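Local coordinates for protein formiminoglutamase (Trypanosoma cruzi, PDB 4MYK) that hydrolyses N-formimino-L-glutamate to L-glutamate and formamide, as an arginase-like enzyme with a pair of manganese ions in its active site, at residues R134-D139 with G228-F233; T164-L169 with K178-F183. The protein carries 1 engineered substitution. All coordinates share one frame; numbering follows the deposited sequence.

Contact 1. Residues R134-D139 with G228-F233; sequences RAFPGD and GKNTFF
F136, the first residue beyond helix 125-135, lays its ring against the side-chain amide of N230, the two planes only 9° apart. The amide lies over one face: N230 CG is 3.4 Å from F136 CG, OD1 sits offset toward the ring's rim, and N230 CB adds a CH-pi contact 3.9 Å from the ring centroid. N230 CG lies opposite its carbonyl carbon (chi1 -56°), which lays the amide on the ring. The opposite face of the ring meets A135 CB. P137 and G138 carry the chain through a type II beta turn, closed by D139 N on F136 O (3.1 Å). The turn delivers D139 to the entrance of strand 141-145. Its carbonyl O accepts N230 ND2 at 2.9 Å; the N-H points fairly straight (158°), approaching from above the carbonyl plane. Farther out, D139 OD2 has a long salt bridge of doubtful geometry to K229 NZ (3.5 Å) and accepts a hydrogen bond from a water only weakly bonded to N230 ND2. D139 OD1 instead pairs with R179. Ring and backbone carbonyl fix the rotation of the N230 amide just before strand 231-236, while R179, more than K229, would favour an ionised D139 carboxylate.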
loop_
_atom_site.group_PDB
_atom_site.type_symbol
_atom_site.label_atom_id
_atom_site.label_comp_id
_atom_site.label_asym_id
_atom_site.label_seq_id
_atom_site.Cartn_x
_atom_site.Cartn_y
_atom_site.Cartn_z
ATOM N N ARG A 134 -39.207 3.195 -4.828
ATOM C CA ARG A 134 -40.343 3.299 -5.738
ATOM C C ARG A 134 -40.487 2.002 -6.493
ATOM O O ARG A 134 -41.592 1.500 -6.683
ATOM C CB ARG A 134 -40.153 4.435 -6.750
ATOM C CG ARG A 134 -40.375 5.837 -6.209
ATOM C CD ARG A 134 -39.964 6.861 -7.267
ATOM N NE ARG A 134 -40.686 6.630 -8.514
ATOM C CZ ARG A 134 -40.313 7.076 -9.709
ATOM N NH1 ARG A 134 -39.205 7.787 -9.850
ATOM N NH2 ARG A 134 -41.054 6.797 -10.776
ATOM N N ALA A 135 -39.360 1.463 -6.939
ATOM C CA ALA A 135 -39.376 0.271 -7.770
ATOM C C ALA A 135 -39.813 -0.985 -7.005
ATOM O O ALA A 135 -40.491 -1.850 -7.571
ATOM C CB ALA A 135 -38.015 0.065 -8.441
ATOM N N PHE A 136 -39.420 -1.091 -5.736
ATOM C CA PHE A 136 -39.811 -2.222 -4.894
ATOM C C PHE A 136 -40.403 -1.698 -3.600
ATOM O O PHE A 136 -39.735 -1.664 -2.566
ATOM C CB PHE A 136 -38.623 -3.131 -4.600
ATOM C CG PHE A 136 -37.712 -3.319 -5.773
ATOM C CD1 PHE A 136 -38.037 -4.209 -6.781
ATOM C CD2 PHE A 136 -36.535 -2.590 -5.878
ATOM C CE1 PHE A 136 -37.199 -4.377 -7.869
ATOM C CE2 PHE A 136 -35.698 -2.749 -6.963
ATOM C CZ PHE A 136 -36.027 -3.645 -7.962
ATOM N N PRO A 137 -41.669 -1.266 -3.664
ATOM C CA PRO A 137 -42.415 -0.722 -2.528
ATOM C C PRO A 137 -42.272 -1.559 -1.259
ATOM O O PRO A 137 -42.789 -2.676 -1.187
ATOM C CB PRO A 137 -43.855 -0.765 -3.021
ATOM C CG PRO A 137 -43.729 -0.565 -4.501
ATOM C CD PRO A 137 -42.469 -1.266 -4.904
ATOM N N GLY A 138 -41.562 -1.007 -0.276
ATOM C CA GLY A 138 -41.446 -1.593 1.050
ATOM C C GLY A 138 -40.543 -2.805 1.178
ATOM O O GLY A 138 -40.365 -3.329 2.274
ATOM N N ASP A 139 -39.963 -3.246 0.067
ATOM C CA ASP A 139 -39.148 -4.463 0.057
ATOM C C ASP A 139 -37.696 -4.209 -0.379
ATOM O O ASP A 139 -37.107 -5.029 -1.093
ATOM C CB ASP A 139 -39.786 -5.523 -0.852
ATOM C CG ASP A 139 -39.400 -6.938 -0.462
ATOM O OD1 ASP A 139 -38.815 -7.144 0.620
ATOM O OD2 ASP A 139 -39.701 -7.855 -1.243
ATOM N N GLY A 228 -31.032 -8.464 2.161
ATOM C CA GLY A 228 -31.997 -9.325 1.501
ATOM C C GLY A 228 -32.427 -8.902 0.109
ATOM O O GLY A 228 -31.598 -8.588 -0.741
ATOM N N LYS A 229 -33.733 -8.914 -0.135
ATOM C CA LYS A 229 -34.247 -8.694 -1.480
ATOM C C LYS A 229 -33.999 -7.269 -1.945
ATOM O O LYS A 229 -33.987 -6.338 -1.139
ATOM C CB LYS A 229 -35.739 -8.985 -1.543
ATOM C CG LYS A 229 -36.124 -10.357 -1.060
ATOM C CD LYS A 229 -37.127 -10.988 -1.999
ATOM C CE LYS A 229 -38.152 -9.974 -2.490
ATOM N NZ LYS A 229 -39.140 -10.564 -3.453
ATOM N N ASN A 230 -33.802 -7.108 -3.250
ATOM C CA ASN A 230 -33.780 -5.787 -3.849
ATOM C C ASN A 230 -32.757 -4.897 -3.174
ATOM O O ASN A 230 -33.058 -3.777 -2.756
ATOM C CB ASN A 230 -35.171 -5.156 -3.767
ATOM C CG ASN A 230 -36.229 -6.017 -4.417
ATOM O OD1 ASN A 230 -36.014 -6.577 -5.492
ATOM N ND2 ASN A 230 -37.377 -6.135 -3.767
ATOM N N THR A 231 -31.540 -5.418 -3.075
ATOM C CA THR A 231 -30.449 -4.720 -2.417
ATOM C C THR A 231 -29.759 -3.686 -3.319
ATOM O O THR A 231 -29.394 -3.965 -4.461
ATOM C CB THR A 231 -29.430 -5.713 -1.871
ATOM O OG1 THR A 231 -30.047 -6.493 -0.848
ATOM C CG2 THR A 231 -28.259 -4.990 -1.281
ATOM N N PHE A 232 -29.625 -2.478 -2.775
ATOM C CA PHE A 232 -28.888 -1.373 -3.375
ATOM C C PHE A 232 -27.449 -1.471 -2.868
ATOM O O PHE A 232 -27.199 -1.301 -1.671
ATOM C CB PHE A 232 -29.543 -0.047 -2.949
ATOM C CG PHE A 232 -28.757 1.179 -3.303
ATOM C CD1 PHE A 232 -27.794 1.159 -4.306
ATOM C CD2 PHE A 232 -28.990 2.372 -2.640
ATOM C CE1 PHE A 232 -27.073 2.308 -4.629
ATOM C CE2 PHE A 232 -28.271 3.523 -2.967
ATOM C CZ PHE A 232 -27.310 3.480 -3.963
ATOM N N PHE A 233 -26.519 -1.770 -3.777
ATOM C CA PHE A 233 -25.107 -1.930 -3.428
ATOM C C PHE A 233 -24.387 -0.605 -3.651
ATOM O O PHE A 233 -24.030 -0.265 -4.776
ATOM C CB PHE A 233 -24.473 -3.062 -4.247
ATOM C CG PHE A 233 -23.073 -3.434 -3.808
ATOM C CD1 PHE A 233 -22.801 -3.765 -2.482
ATOM C CD2 PHE A 233 -22.027 -3.479 -4.730
ATOM C CE1 PHE A 233 -21.504 -4.110 -2.088
ATOM C CE2 PHE A 233 -20.747 -3.828 -4.335
ATOM C CZ PHE A 233 -20.489 -4.142 -3.018
HETATM O O HOH W 1 -40.449 -7.339 -4.055
#

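Contact 2. Residues T164-L169 with K178-F183; sequences TPFRQL and KRFVEF
T164 O is the acceptor for two weak backbone bonds, from R167 N (3.3 Å) and Q168 N (3.5 Å), which span F166, the residue that meets F180. Helix 165-170 lies in the beta-alpha-beta crossover between the parallel neighbours 141-145 and 180-185 of the arginase/deacetylase alpha/beta fold, and the two phenylalanines bring it against the sheet. F166 also packs on V142 and N144 of strand 141-145 and on S125 of helix 125-135, and F180 reaches V142, so both rings are buried between helix and sheet, with V142 touching each. F180 points from the strand toward the helix, and with CG opposite the backbone N (chi1 175°) its CE1 and CZ end reaches F166. The aromatic planes are inclined by 29° but slid well apart, with centroids 5.7 Å from each other, so the rings barely overlap and meet through their carbon atoms in simple van der Waals fashion. V181 and F183 serve the other side of the strand, against helix 216-227. F180 CE1 comes to 3.9 Å from F166 CD1, and F180 CZ settles 4.0 Å from F166 CB.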
loop_
_atom_site.group_PDB
_atom_site.type_symbol
_atom_site.label_atom_id
_atom_site.label_comp_id
_atom_site.label_asym_id
_atom_site.label_seq_id
_atom_site.Cartn_x
_atom_site.Cartn_y
_atom_site.Cartn_z
ATOM N N THR A 164 -26.225 14.371 3.584
ATOM C CA THR A 164 -26.340 13.099 4.310
ATOM C C THR A 164 -27.368 12.135 3.706
ATOM O O THR A 164 -28.494 12.019 4.201
ATOM C CB THR A 164 -26.621 13.309 5.817
ATOM O OG1 THR A 164 -25.472 13.901 6.446
ATOM C CG2 THR A 164 -26.885 11.985 6.479
ATOM N N PRO A 165 -26.978 11.429 2.631
ATOM C CA PRO A 165 -27.887 10.597 1.821
ATOM C C PRO A 165 -28.629 9.476 2.573
ATOM O O PRO A 165 -29.742 9.116 2.185
ATOM C CB PRO A 165 -26.958 9.987 0.756
ATOM C CG PRO A 165 -25.560 10.187 1.277
ATOM C CD PRO A 165 -25.604 11.431 2.099
ATOM N N PHE A 166 -28.031 8.930 3.625
ATOM C CA PHE A 166 -28.622 7.760 4.265
ATOM C C PHE A 166 -29.512 8.129 5.438
ATOM O O PHE A 166 -30.361 7.353 5.865
ATOM C CB PHE A 166 -27.539 6.739 4.611
ATOM C CG PHE A 166 -26.869 6.182 3.394
ATOM C CD1 PHE A 166 -27.559 5.328 2.551
ATOM C CD2 PHE A 166 -25.586 6.558 3.052
ATOM C CE1 PHE A 166 -26.973 4.829 1.425
ATOM C CE2 PHE A 166 -24.991 6.056 1.906
ATOM C CZ PHE A 166 -25.682 5.190 1.101
ATOM N N ARG A 167 -29.326 9.337 5.939
ATOM C CA ARG A 167 -30.309 9.917 6.834
ATOM C C ARG A 167 -31.617 9.953 6.070
ATOM O O ARG A 167 -32.644 9.513 6.575
ATOM C CB ARG A 167 -29.883 11.326 7.275
ATOM C CG ARG A 167 -30.871 12.078 8.160
ATOM C CD ARG A 167 -31.523 11.182 9.194
ATOM N NE ARG A 167 -31.118 11.474 10.570
ATOM C CZ ARG A 167 -31.164 12.672 11.153
ATOM N NH1 ARG A 167 -31.579 13.744 10.489
ATOM N NH2 ARG A 167 -30.777 12.800 12.413
ATOM N N GLN A 168 -31.554 10.445 4.836
ATOM C CA GLN A 168 -32.739 10.617 4.000
ATOM C C GLN A 168 -33.464 9.318 3.786
ATOM O O GLN A 168 -34.688 9.277 3.751
ATOM C CB GLN A 168 -32.372 11.202 2.640
ATOM C CG GLN A 168 -32.042 12.663 2.701
ATOM C CD GLN A 168 -31.751 13.252 1.345
ATOM O OE1 GLN A 168 -30.634 13.697 1.082
ATOM N NE2 GLN A 168 -32.760 13.274 0.475
ATOM N N LEU A 169 -32.705 8.249 3.625
ATOM C CA LEU A 169 -33.324 6.970 3.369
ATOM C C LEU A 169 -33.883 6.360 4.668
ATOM O O LEU A 169 -34.989 5.821 4.685
ATOM C CB LEU A 169 -32.358 6.061 2.597
ATOM C CG LEU A 169 -31.880 6.742 1.291
ATOM C CD1 LEU A 169 -30.665 6.053 0.645
ATOM C CD2 LEU A 169 -33.023 6.939 0.247
ATOM N N LYS A 178 -33.972 -2.395 9.611
ATOM C CA LYS A 178 -33.397 -3.710 9.867
ATOM C C LYS A 178 -32.693 -4.212 8.621
ATOM O O LYS A 178 -31.958 -5.191 8.668
ATOM C CB LYS A 178 -34.467 -4.724 10.259
ATOM C CG LYS A 178 -35.393 -4.289 11.364
ATOM C CD LYS A 178 -36.401 -5.403 11.667
ATOM C CE LYS A 178 -37.791 -4.830 11.960
ATOM N NZ LYS A 178 -38.833 -5.878 12.165
ATOM N N ARG A 179 -32.932 -3.546 7.497
ATOM C CA ARG A 179 -32.331 -3.967 6.229
ATOM C C ARG A 179 -31.282 -2.981 5.718
ATOM O O ARG A 179 -30.982 -2.926 4.532
ATOM C CB ARG A 179 -33.413 -4.255 5.190
ATOM C CG ARG A 179 -34.215 -5.501 5.553
ATOM C CD ARG A 179 -35.412 -5.695 4.655
ATOM N NE ARG A 179 -35.030 -5.889 3.264
ATOM C CZ ARG A 179 -35.900 -6.128 2.291
ATOM N NH1 ARG A 179 -37.194 -6.204 2.572
ATOM N NH2 ARG A 179 -35.481 -6.294 1.046
ATOM N N PHE A 180 -30.714 -2.225 6.653
ATOM C CA PHE A 180 -29.655 -1.277 6.339
ATOM C C PHE A 180 -28.340 -1.629 7.030
ATOM O O PHE A 180 -28.281 -1.806 8.241
ATOM C CB PHE A 180 -30.081 0.155 6.671
ATOM C CG PHE A 180 -28.990 1.162 6.484
ATOM C CD1 PHE A 180 -28.468 1.410 5.231
ATOM C CD2 PHE A 180 -28.490 1.866 7.559
ATOM C CE1 PHE A 180 -27.457 2.338 5.060
ATOM C CE2 PHE A 180 -27.480 2.798 7.389
ATOM C CZ PHE A 180 -26.968 3.033 6.141
ATOM N N VAL A 181 -27.281 -1.735 6.239
ATOM C CA VAL A 181 -25.967 -2.044 6.779
ATOM C C VAL A 181 -24.937 -0.970 6.412
ATOM O O VAL A 181 -24.826 -0.561 5.257
ATOM C CB VAL A 181 -25.470 -3.429 6.319
ATOM C CG1 VAL A 181 -24.069 -3.690 6.844
ATOM C CG2 VAL A 181 -26.431 -4.510 6.776
ATOM N N GLU A 182 -24.216 -0.501 7.426
ATOM C CA GLU A 182 -23.034 0.326 7.239
ATOM C C GLU A 182 -21.866 -0.638 7.217
ATOM O O GLU A 182 -21.621 -1.339 8.194
ATOM C CB GLU A 182 -22.869 1.302 8.403
ATOM C CG GLU A 182 -24.016 2.293 8.570
ATOM C CD GLU A 182 -23.889 3.520 7.676
ATOM O OE1 GLU A 182 -23.193 3.460 6.646
ATOM O OE2 GLU A 182 -24.497 4.559 8.009
ATOM N N PHE A 183 -21.161 -0.685 6.095
ATOM C CA PHE A 183 -20.143 -1.701 5.885
ATOM C C PHE A 183 -18.740 -1.118 5.794
ATOM O O PHE A 183 -18.482 -0.237 4.977
ATOM C CB PHE A 183 -20.452 -2.480 4.614
ATOM C CG PHE A 183 -19.704 -3.763 4.507
ATOM C CD1 PHE A 183 -18.443 -3.800 3.920
ATOM C CD2 PHE A 183 -20.246 -4.935 5.004
ATOM C CE1 PHE A 183 -17.741 -4.982 3.829
ATOM C CE2 PHE A 183 -19.549 -6.126 4.914
ATOM C CZ PHE A 183 -18.298 -6.153 4.323
#

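How the contacts relate
R179 joins the two contacts, whose centres are 13 Å apart. It belongs to the 178-183 segment of contact 2, yet its guanidinium reaches into contact 1: NH1 makes a salt bridge with D139 OD1 at 2.7 Å, and NH2 lies 2.6 Å from K229 O in a bond of weak geometry. A further bond, from R179 NE to T227 O, ties the same group to the end of helix 216-227. Both contacts reach the central parallel sheet. Contact 1 sits where strands 141-145 and 231-236 begin, away from the metals; D146 and D236, at the finishing ends, bind manganese. Contact 2 comes closer, the F166 side chain lying about 6 Å from a manganese ion and about 5 Å from the D146 side chain.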